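6-carboxyhexanoate--CoA ligase (Aquifex aeolicus, PDB 5TV5) is a single-chain mixed alpha/beta enzyme of the 6-carboxyhexanoate--CoA ligase (BioW) family. Local coordinates at residues V176-W181 and T189-G194; V6-Q11 and N38-F43. All coordinates share one frame; numbering follows the deposited sequence.

Contact 1: V176-W181 and T189-G194; sequences VAELCW and TGYVSG
Glu178 and Ser193, and Cys180 and Tyr191, are the hydrogen-bonded pairs of an antiparallel beta hairpin whose strands, 177-181 and 190-194, are neighbours in the interior of a six-stranded mixed sheet. The strand axes run at 173° to each other. Four backbone bonds join them: Glu178 and Ser193 exchange two N-H...O=C bonds, with Glu178 N 2.9 Å from Ser193 O, and Cys180 and Tyr191 do the same, Tyr191 N lying 2.7 Å from Cys180 O. Between these pairs, Val192 CA makes a CA-H...O contact with Glu178 O.

Apolar packing on the Leu179 and Val192 face is slight across the hairpin, with Leu179 CD2 3.7 Å from Val192 CG1; both side chains also pack on the helices that cover this face, Leu179 on 91-103 and Val192 on 73-85.

The other face is polar and aromatic. Tyr191 has CG between its backbone N and carbonyl carbon (chi1 62°), which lays the ring against Cys180: Cys180 CB sits over one face in a CH-pi contact, 3.6 Å from the Tyr191 ring centroid, while Cys180 SG stands obliquely to the ring. The extended Glu178 chain carries its carboxylate to the phenol, and Arg215 forms a salt bridge with Glu178 OE2. Tyr191 OH donates to that same oxygen, Glu178 OE2, at 2.6 Å, approaching from above the carboxylate plane.

Contact 2: V6-Q11 and N38-F43; sequences VRMRAQ and NRPKEF
The N-terminal antiparallel sheet of three strands has 4-12 as its middle strand, and here the loop between helix 29-38 and strand 45-52 folds over one face of it. Met8 and Ala10, alternate residues of the strand, both direct their side chains toward the loop, where Pro40 and Phe43 receive them. The contact is apolar packing, without hydrogen bonds between the two segments.

Met8 and Pro40 meet tip to tip. A bend at chi2 (84°) turns the end of the methionine chain, and its methyl reaches the outer part of the proline ring, with Met8 CE 3.6 Å from Pro40 CG and 3.8 Å from Pro40 CD. The same methyl also touches the aliphatic part of Arg39, lying 4.0 Å from Arg39 CB. Met8 packs further on Leu36 of the helix and Val48 of strand 45-52, so its side chain joins helix, sheet and loop.

Farther along the strand, the methyl of Ala10 faces two loop residues, with Ala10 CB 3.9 Å from Pro40 CG and 4.1 Å from Phe43 CB. Phe43 touches the strand through its CB, and its ring leads away from the strand. At this end the loop backbone also comes close to the strand, placing Phe43 CA 3.4 Å from Gln11 O, with Phe43 CB 3.5 Å from the same carbonyl oxygen.

Overall arrangement
From the N terminus, strand 4-12 supplies the first half of contact 2, and the chain returns to it after strand 15-24 and helix 29-38; the loop so closed takes in strand 15-24 and nearly all of helix 29-38, just before strand 45-52 completes the N-terminal sheet. Contact 1 comes much later and closes a short hairpin loop of seven residues between neighbouring strands. The two are therefore in series, neither nested nor crossed. Contact 2 ties a connecting loop to the N-terminal sheet, whereas contact 1 lies within the six-stranded mixed sheet, near the centre of the chain. Their centres are 26 Å apart and they do not touch.

Contact 1: V176-W181 and T189-G194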
loop_
_atom_site.group_PDB
_atom_site.type_symbol
_atom_site.label_atom_id
_atom_site.label_comp_id
_atom_site.label_asym_id
_atom_site.label_seq_id
_atom_site.Cartn_x
_atom_site.Cartn_y
_atom_site.Cartn_z
ATOM N N VAL A 176 -7.874 -8.534 -5.966
ATOM C CA VAL A 176 -9.035 -8.065 -6.722
ATOM C C VAL A 176 -9.247 -6.576 -6.487
ATOM O O VAL A 176 -9.443 -5.799 -7.434
ATOM C CB VAL A 176 -10.298 -8.871 -6.339
ATOM C CG1 VAL A 176 -11.543 -8.390 -7.128
ATOM C CG2 VAL A 176 -10.094 -10.375 -6.490
ATOM N N ALA A 177 -9.222 -6.165 -5.219
ATOM C CA ALA A 177 -9.477 -4.783 -4.838
ATOM C C ALA A 177 -8.838 -4.508 -3.480
ATOM O O ALA A 177 -8.616 -5.424 -2.679
ATOM C CB ALA A 177 -10.979 -4.497 -4.804
ATOM N N GLU A 178 -8.554 -3.224 -3.222
ATOM C CA GLU A 178 -7.851 -2.809 -2.008
ATOM C C GLU A 178 -8.618 -1.710 -1.274
ATOM O O GLU A 178 -9.297 -0.884 -1.884
ATOM C CB GLU A 178 -6.412 -2.325 -2.335
ATOM C CG GLU A 178 -5.589 -1.870 -1.117
ATOM C CD GLU A 178 -4.116 -1.600 -1.433
ATOM O OE1 GLU A 178 -3.662 -1.891 -2.564
ATOM O OE2 GLU A 178 -3.413 -1.118 -0.514
ATOM N N LEU A 179 -8.504 -1.730 0.054
ATOM C CA LEU A 179 -9.015 -0.706 0.957
ATOM C C LEU A 179 -7.838 -0.213 1.782
ATOM O O LEU A 179 -7.249 -0.999 2.534
ATOM C CB LEU A 179 -10.094 -1.267 1.889
ATOM C CG LEU A 179 -11.168 -0.395 2.555
ATOM C CD1 LEU A 179 -11.419 -0.834 3.996
ATOM C CD2 LEU A 179 -10.895 1.114 2.445
ATOM N N CYS A 180 -7.503 1.077 1.657
ATOM C CA CYS A 180 -6.332 1.633 2.339
ATOM C C CYS A 180 -6.577 3.059 2.826
ATOM O O CYS A 180 -7.106 3.889 2.081
ATOM C CB CYS A 180 -5.101 1.624 1.418
ATOM S SG CYS A 180 -3.660 2.522 2.085
ATOM N N TRP A 181 -6.187 3.330 4.078
ATOM C CA TRP A 181 -5.938 4.689 4.551
ATOM C C TRP A 181 -4.771 4.703 5.538
ATOM O O TRP A 181 -4.513 3.725 6.246
ATOM C CB TRP A 181 -7.177 5.339 5.187
ATOM C CG TRP A 181 -7.732 4.701 6.424
ATOM C CD1 TRP A 181 -7.218 4.756 7.686
ATOM C CD2 TRP A 181 -8.961 3.970 6.523
ATOM N NE1 TRP A 181 -8.043 4.081 8.563
ATOM C CE2 TRP A 181 -9.119 3.595 7.869
ATOM C CE3 TRP A 181 -9.939 3.591 5.598
ATOM C CZ2 TRP A 181 -10.213 2.859 8.308
ATOM C CZ3 TRP A 181 -11.022 2.863 6.038
ATOM C CH2 TRP A 181 -11.152 2.506 7.378
ATOM N N THR A 189 -6.665 11.212 3.877
ATOM C CA THR A 189 -6.995 10.755 2.536
ATOM C C THR A 189 -6.525 9.314 2.339
ATOM O O THR A 189 -5.379 8.972 2.659
ATOM C CB THR A 189 -6.356 11.687 1.507
ATOM O OG1 THR A 189 -6.885 13.007 1.694
ATOM C CG2 THR A 189 -6.613 11.230 0.073
ATOM N N GLY A 190 -7.419 8.469 1.831
ATOM C CA GLY A 190 -7.091 7.090 1.510
ATOM C C GLY A 190 -7.707 6.680 0.190
ATOM O O GLY A 190 -8.112 7.550 -0.591
ATOM N N TYR A 191 -7.803 5.379 -0.082
ATOM C CA TYR A 191 -8.326 4.960 -1.372
ATOM C C TYR A 191 -8.970 3.575 -1.301
ATOM O O TYR A 191 -8.840 2.825 -0.328
ATOM C CB TYR A 191 -7.218 4.970 -2.443
ATOM C CG TYR A 191 -6.087 4.004 -2.149
ATOM C CD1 TYR A 191 -6.182 2.654 -2.501
ATOM C CD2 TYR A 191 -4.923 4.438 -1.521
ATOM C CE1 TYR A 191 -5.148 1.761 -2.208
ATOM C CE2 TYR A 191 -3.884 3.566 -1.239
ATOM C CZ TYR A 191 -4.002 2.225 -1.580
ATOM O OH TYR A 191 -2.977 1.363 -1.297
ATOM N N VAL A 192 -9.681 3.255 -2.366
ATOM C CA VAL A 192 -9.949 1.886 -2.755
ATOM C C VAL A 192 -9.471 1.763 -4.194
ATOM O O VAL A 192 -9.613 2.703 -4.984
ATOM C CB VAL A 192 -11.440 1.511 -2.602
ATOM C CG1 VAL A 192 -11.839 1.554 -1.126
ATOM C CG2 VAL A 192 -12.331 2.442 -3.419
ATOM N N SER A 193 -8.837 0.646 -4.517
ATOM C CA SER A 193 -8.455 0.404 -5.894
ATOM C C SER A 193 -9.050 -0.913 -6.365
ATOM O O SER A 193 -9.502 -1.743 -5.573
ATOM C CB SER A 193 -6.932 0.424 -6.077
ATOM O OG SER A 193 -6.286 -0.441 -5.176
ATOM N N GLY A 194 -9.062 -1.068 -7.679
ATOM C CA GLY A 194 -9.570 -2.242 -8.349
ATOM C C GLY A 194 -9.461 -2.001 -9.840
ATOM O O GLY A 194 -9.531 -0.852 -10.298
#

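Contact 2: V6-Q11 and N38-F43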
loop_
_atom_site.group_PDB
_atom_site.type_symbol
_atom_site.label_atom_id
_atom_site.label_comp_id
_atom_site.label_asym_id
_atom_site.label_seq_id
_atom_site.Cartn_x
_atom_site.Cartn_y
_atom_site.Cartn_z
ATOM N N VAL A 6 17.208 -1.823 -3.321
ATOM C CA VAL A 6 17.698 -1.185 -2.110
ATOM C C VAL A 6 16.512 -1.028 -1.180
ATOM O O VAL A 6 15.573 -0.278 -1.475
ATOM C CB VAL A 6 18.360 0.167 -2.386
ATOM C CG1 VAL A 6 19.029 0.693 -1.091
ATOM C CG2 VAL A 6 19.344 0.036 -3.527
ATOM N N ARG A 7 16.562 -1.722 -0.055
ATOM C CA ARG A 7 15.520 -1.669 0.947
ATOM C C ARG A 7 16.118 -1.129 2.234
ATOM O O ARG A 7 17.220 -1.528 2.628
ATOM C CB ARG A 7 14.911 -3.069 1.190
ATOM C CG ARG A 7 14.117 -3.615 0.031
ATOM C CD ARG A 7 13.976 -5.109 0.122
ATOM N NE ARG A 7 13.272 -5.557 1.328
ATOM C CZ ARG A 7 13.360 -6.791 1.838
ATOM N NH1 ARG A 7 14.138 -7.709 1.267
ATOM N NH2 ARG A 7 12.678 -7.105 2.935
ATOM N N MET A 8 15.401 -0.220 2.897
ATOM C CA MET A 8 15.854 0.220 4.204
ATOM C C MET A 8 14.671 0.310 5.150
ATOM O O MET A 8 13.547 0.604 4.743
ATOM C CB MET A 8 16.614 1.562 4.136
ATOM C CG MET A 8 15.787 2.791 4.394
ATOM S SD MET A 8 15.538 3.267 6.113
ATOM C CE MET A 8 14.475 4.686 5.782
ATOM N N ARG A 9 14.959 0.030 6.422
ATOM C CA ARG A 9 14.029 0.113 7.537
ATOM C C ARG A 9 14.770 0.799 8.667
ATOM O O ARG A 9 16.000 0.733 8.738
ATOM C CB ARG A 9 13.515 -1.280 7.988
ATOM C CG ARG A 9 14.608 -2.254 8.437
ATOM C CD ARG A 9 14.077 -3.693 8.734
ATOM N NE ARG A 9 15.189 -4.624 8.963
ATOM C CZ ARG A 9 15.688 -4.896 10.163
ATOM N NH1 ARG A 9 15.159 -4.334 11.249
ATOM N NH2 ARG A 9 16.713 -5.722 10.277
ATOM N N ALA A 10 14.025 1.484 9.533
ATOM C CA ALA A 10 14.666 2.250 10.591
ATOM C C ALA A 10 13.750 2.307 11.803
ATOM O O ALA A 10 12.528 2.279 11.665
ATOM C CB ALA A 10 15.039 3.652 10.103
ATOM N N GLN A 11 14.349 2.367 12.997
ATOM C CA GLN A 11 13.602 2.324 14.249
ATOM C C GLN A 11 14.092 3.406 15.193
ATOM O O GLN A 11 15.234 3.847 15.115
ATOM C CB GLN A 11 13.743 0.988 14.990
ATOM C CG GLN A 11 13.030 -0.173 14.368
ATOM C CD GLN A 11 13.941 -1.372 14.274
ATOM O OE1 GLN A 11 14.741 -1.633 15.183
ATOM N NE2 GLN A 11 13.864 -2.087 13.151
ATOM N N ASN A 38 18.746 9.192 4.200
ATOM C CA ASN A 38 18.296 10.492 4.676
ATOM C C ASN A 38 16.795 10.557 4.930
ATOM O O ASN A 38 16.314 11.575 5.422
ATOM C CB ASN A 38 18.718 11.576 3.671
ATOM C CG ASN A 38 18.418 12.985 4.154
ATOM O OD1 ASN A 38 18.743 13.360 5.290
ATOM N ND2 ASN A 38 17.768 13.766 3.300
ATOM N N ARG A 39 16.045 9.496 4.641
ATOM C CA ARG A 39 14.597 9.548 4.821
ATOM C C ARG A 39 14.155 9.677 6.279
ATOM O O ARG A 39 13.261 10.488 6.555
ATOM C CB ARG A 39 13.948 8.329 4.153
ATOM C CG ARG A 39 12.426 8.233 4.298
ATOM C CD ARG A 39 11.888 6.984 3.589
ATOM N NE ARG A 39 10.425 6.871 3.632
ATOM C CZ ARG A 39 9.602 7.532 2.815
ATOM N NH1 ARG A 39 10.095 8.360 1.898
ATOM N NH2 ARG A 39 8.286 7.369 2.908
ATOM N N PRO A 40 14.697 8.925 7.235
ATOM C CA PRO A 40 14.231 9.099 8.618
ATOM C C PRO A 40 14.709 10.421 9.183
ATOM O O PRO A 40 15.857 10.825 8.982
ATOM C CB PRO A 40 14.871 7.925 9.371
ATOM C CG PRO A 40 15.477 7.051 8.324
ATOM C CD PRO A 40 15.773 7.929 7.165
ATOM N N LYS A 41 13.815 11.099 9.896
ATOM C CA LYS A 41 14.259 12.231 10.689
ATOM C C LYS A 41 15.178 11.731 11.805
ATOM O O LYS A 41 16.398 11.876 11.709
ATOM C CB LYS A 41 13.057 13.003 11.229
ATOM C CG LYS A 41 13.415 14.169 12.153
ATOM C CD LYS A 41 12.152 14.776 12.755
ATOM C CE LYS A 41 11.125 13.683 13.071
ATOM N NZ LYS A 41 10.315 13.971 14.283
ATOM N N GLU A 42 14.630 11.103 12.842
ATOM C CA GLU A 42 15.428 10.616 13.964
ATOM C C GLU A 42 15.286 9.103 14.090
ATOM O O GLU A 42 14.176 8.593 14.263
ATOM C CB GLU A 42 15.028 11.311 15.269
ATOM C CG GLU A 42 15.518 12.758 15.370
ATOM C CD GLU A 42 17.042 12.888 15.239
ATOM O OE1 GLU A 42 17.764 12.183 15.980
ATOM O OE2 GLU A 42 17.521 13.692 14.398
ATOM N N PHE A 43 16.410 8.391 14.025
ATOM C CA PHE A 43 16.431 6.946 14.219
ATOM C C PHE A 43 17.600 6.559 15.117
ATOM O O PHE A 43 18.621 7.248 15.159
ATOM C CB PHE A 43 16.573 6.221 12.893
ATOM C CG PHE A 43 17.907 6.438 12.234
ATOM C CD1 PHE A 43 18.131 7.568 11.450
ATOM C CD2 PHE A 43 18.938 5.523 12.394
ATOM C CE1 PHE A 43 19.361 7.778 10.824
ATOM C CE2 PHE A 43 20.171 5.735 11.785
ATOM C CZ PHE A 43 20.378 6.875 10.995
#